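Local atomic coordinates of Low molecular weight heat shock protein (PDB entry 3GT6), a protein that is a small heat shock protein of the alpha-crystallin family that works as an oligomeric molecular chaperone, probably keeping unfolding proteins from aggregating under stress. Residues H18-A23 / V92-I97. Sequence-based numbering, arbitrary orientation.
Sequences HFVLYA and VLEIRI
Val92 meets Ala23, near the C-terminal end of strand 18-24, through its backbone, its CA-H directed at the carbonyl oxygen of Ala23, while its side chain packs on Arg48 of the second subunit. The same oxygen accepts the N-H of Leu93, and Leu93 O takes Ala23 N in return at 2.8 Å, which marks the first of three hydrogen-bonded pairs. Glu94 lies opposite Tyr22 in a non-hydrogen-bonded pair. Its CG stands anti to the backbone N (chi1 -176°), which brings it to 3.6 Å from Val20 CG1; the extended chain beyond it sets OE1 at the edge of the Tyr22 ring, 3.7 Å from Tyr22 CE1. Val20 CG1 also lies over one face of that ring, offset toward its rim.

With segment axes 165° apart, these are antiparallel neighbours at the middle of a four-stranded sheet, flanked by strands 10-14 and 85-89; this is one layer of the immunoglobulin-like alpha-crystallin sandwich. Ile95 faces the other layer, touching Ile44; Ile95 N donates to Leu21 O and Leu21 N to Ile95 O, each donor in the carbonyl plane. Leu21 CD1 bridges Ile95 CG2 (4.0 Å) and Ile97 CD1 (3.9 Å).

Arg96 bends at chi3, so that NH1 forms a salt bridge with Glu94 OE2 at 2.8 Å, close to the guanidinium plane. His18 CD2 lies over one face of this guanidinium, the imidazole and guanidinium planes 38° apart. Ile97 closes the ladder with Phe19: Phe19 N reaches Ile97 O at 2.6 Å, and that oxygen also sits at the edge of the Phe19 ring, 3.8 Å from CD2.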
loop_
_atom_site.group_PDB
_atom_site.type_symbol
_atom_site.label_atom_id
_atom_site.label_comp_id
_atom_site.label_asym_id
_atom_site.label_seq_id
_atom_site.Cartn_x
_atom_site.Cartn_y
_atom_site.Cartn_z
ATOM N N HIS A 18 -14.340 12.223 16.486
ATOM C CA HIS A 18 -14.307 11.875 15.093
ATOM C C HIS A 18 -13.874 10.444 14.920
ATOM O O HIS A 18 -13.351 9.817 15.847
ATOM C CB HIS A 18 -13.381 12.871 14.323
ATOM C CG HIS A 18 -11.936 12.734 14.676
ATOM N ND1 HIS A 18 -11.379 13.308 15.800
ATOM C CD2 HIS A 18 -10.921 12.088 14.044
ATOM C CE1 HIS A 18 -10.091 13.021 15.852
ATOM N NE2 HIS A 18 -9.787 12.302 14.785
ATOM N N PHE A 19 -14.104 9.924 13.727
ATOM C CA PHE A 19 -13.545 8.658 13.394
ATOM C C PHE A 19 -12.476 8.902 12.381
ATOM O O PHE A 19 -12.537 9.854 11.616
ATOM C CB PHE A 19 -14.591 7.735 12.772
ATOM C CG PHE A 19 -15.677 7.351 13.703
ATOM C CD1 PHE A 19 -15.627 6.109 14.359
ATOM C CD2 PHE A 19 -16.765 8.221 13.941
ATOM C CE1 PHE A 19 -16.680 5.719 15.231
ATOM C CE2 PHE A 19 -17.785 7.855 14.789
ATOM C CZ PHE A 19 -17.755 6.583 15.458
ATOM N N VAL A 20 -11.518 7.988 12.335
ATOM C CA VAL A 20 -10.549 7.966 11.259
ATOM C C VAL A 20 -10.442 6.526 10.803
ATOM O O VAL A 20 -10.316 5.619 11.641
ATOM C CB VAL A 20 -9.169 8.350 11.729
ATOM C CG1 VAL A 20 -8.331 8.626 10.486
ATOM C CG2 VAL A 20 -9.204 9.644 12.490
ATOM N N LEU A 21 -10.494 6.340 9.497
ATOM C CA LEU A 21 -10.165 5.061 8.876
ATOM C C LEU A 21 -8.930 5.304 8.093
ATOM O O LEU A 21 -8.771 6.312 7.427
ATOM C CB LEU A 21 -11.268 4.520 7.949
ATOM C CG LEU A 21 -12.647 4.297 8.527
ATOM C CD1 LEU A 21 -13.374 5.642 8.625
ATOM C CD2 LEU A 21 -13.436 3.336 7.653
ATOM N N TYR A 22 -8.001 4.392 8.224
ATOM C CA TYR A 22 -6.780 4.445 7.415
ATOM C C TYR A 22 -6.780 3.194 6.556
ATOM O O TYR A 22 -6.813 2.103 7.120
ATOM C CB TYR A 22 -5.582 4.291 8.356
ATOM C CG TYR A 22 -5.596 5.306 9.480
ATOM C CD1 TYR A 22 -4.991 6.544 9.320
ATOM C CD2 TYR A 22 -6.184 5.004 10.722
ATOM C CE1 TYR A 22 -4.982 7.491 10.332
ATOM C CE2 TYR A 22 -6.174 5.939 11.758
ATOM C CZ TYR A 22 -5.580 7.187 11.539
ATOM O OH TYR A 22 -5.551 8.125 12.522
ATOM N N ALA A 23 -6.722 3.336 5.240
ATOM C CA ALA A 23 -6.867 2.212 4.346
ATOM C C ALA A 23 -5.584 2.141 3.539
ATOM O O ALA A 23 -5.147 3.145 2.940
ATOM C CB ALA A 23 -8.040 2.447 3.426
ATOM N N VAL A 92 -1.838 5.482 1.433
ATOM C CA VAL A 92 -2.719 5.283 2.594
ATOM C C VAL A 92 -3.856 6.300 2.475
ATOM O O VAL A 92 -3.602 7.465 2.368
ATOM C CB VAL A 92 -1.978 5.474 3.899
ATOM C CG1 VAL A 92 -2.965 5.471 5.036
ATOM C CG2 VAL A 92 -0.993 4.287 4.169
ATOM N N LEU A 93 -5.093 5.861 2.435
ATOM C CA LEU A 93 -6.200 6.793 2.374
ATOM C C LEU A 93 -6.663 7.000 3.812
ATOM O O LEU A 93 -6.847 6.044 4.547
ATOM C CB LEU A 93 -7.338 6.243 1.498
ATOM C CG LEU A 93 -8.453 7.253 1.269
ATOM C CD1 LEU A 93 -7.930 8.368 0.350
ATOM C CD2 LEU A 93 -9.628 6.562 0.681
ATOM N N GLU A 94 -6.793 8.255 4.204
ATOM C CA GLU A 94 -7.189 8.568 5.511
ATOM C C GLU A 94 -8.546 9.211 5.423
ATOM O O GLU A 94 -8.724 10.255 4.790
ATOM C CB GLU A 94 -6.186 9.554 6.126
ATOM C CG GLU A 94 -6.572 9.791 7.519
ATOM C CD GLU A 94 -5.586 10.658 8.268
ATOM O OE1 GLU A 94 -4.364 10.423 8.171
ATOM O OE2 GLU A 94 -6.073 11.565 8.932
ATOM N N ILE A 95 -9.536 8.555 6.009
ATOM C CA ILE A 95 -10.881 9.035 5.924
ATOM C C ILE A 95 -11.269 9.514 7.318
ATOM O O ILE A 95 -11.190 8.763 8.263
ATOM C CB ILE A 95 -11.800 7.890 5.582
ATOM C CG1 ILE A 95 -11.355 7.300 4.252
ATOM C CG2 ILE A 95 -13.252 8.353 5.638
ATOM C CD1 ILE A 95 -11.984 5.950 3.950
ATOM N N ARG A 96 -11.702 10.757 7.422
ATOM C CA ARG A 96 -11.986 11.365 8.683
ATOM C C ARG A 96 -13.437 11.700 8.700
ATOM O O ARG A 96 -13.966 12.210 7.722
ATOM C CB ARG A 96 -11.125 12.612 8.825
ATOM C CG ARG A 96 -9.622 12.307 8.787
ATOM C CD ARG A 96 -8.805 13.619 8.872
ATOM N NE ARG A 96 -8.853 14.145 10.256
ATOM C CZ ARG A 96 -8.167 13.670 11.316
ATOM N NH1 ARG A 96 -7.298 12.696 11.185
ATOM N NH2 ARG A 96 -8.315 14.240 12.523
ATOM N N ILE A 97 -14.113 11.328 9.775
ATOM C CA ILE A 97 -15.542 11.514 9.860
ATOM C C ILE A 97 -15.823 12.074 11.256
ATOM O O ILE A 97 -15.616 11.410 12.247
ATOM C CB ILE A 97 -16.249 10.242 9.727
ATOM C CG1 ILE A 97 -15.663 9.455 8.540
ATOM C CG2 ILE A 97 -17.671 10.555 9.558
ATOM C CD1 ILE A 97 -16.334 8.129 8.286
#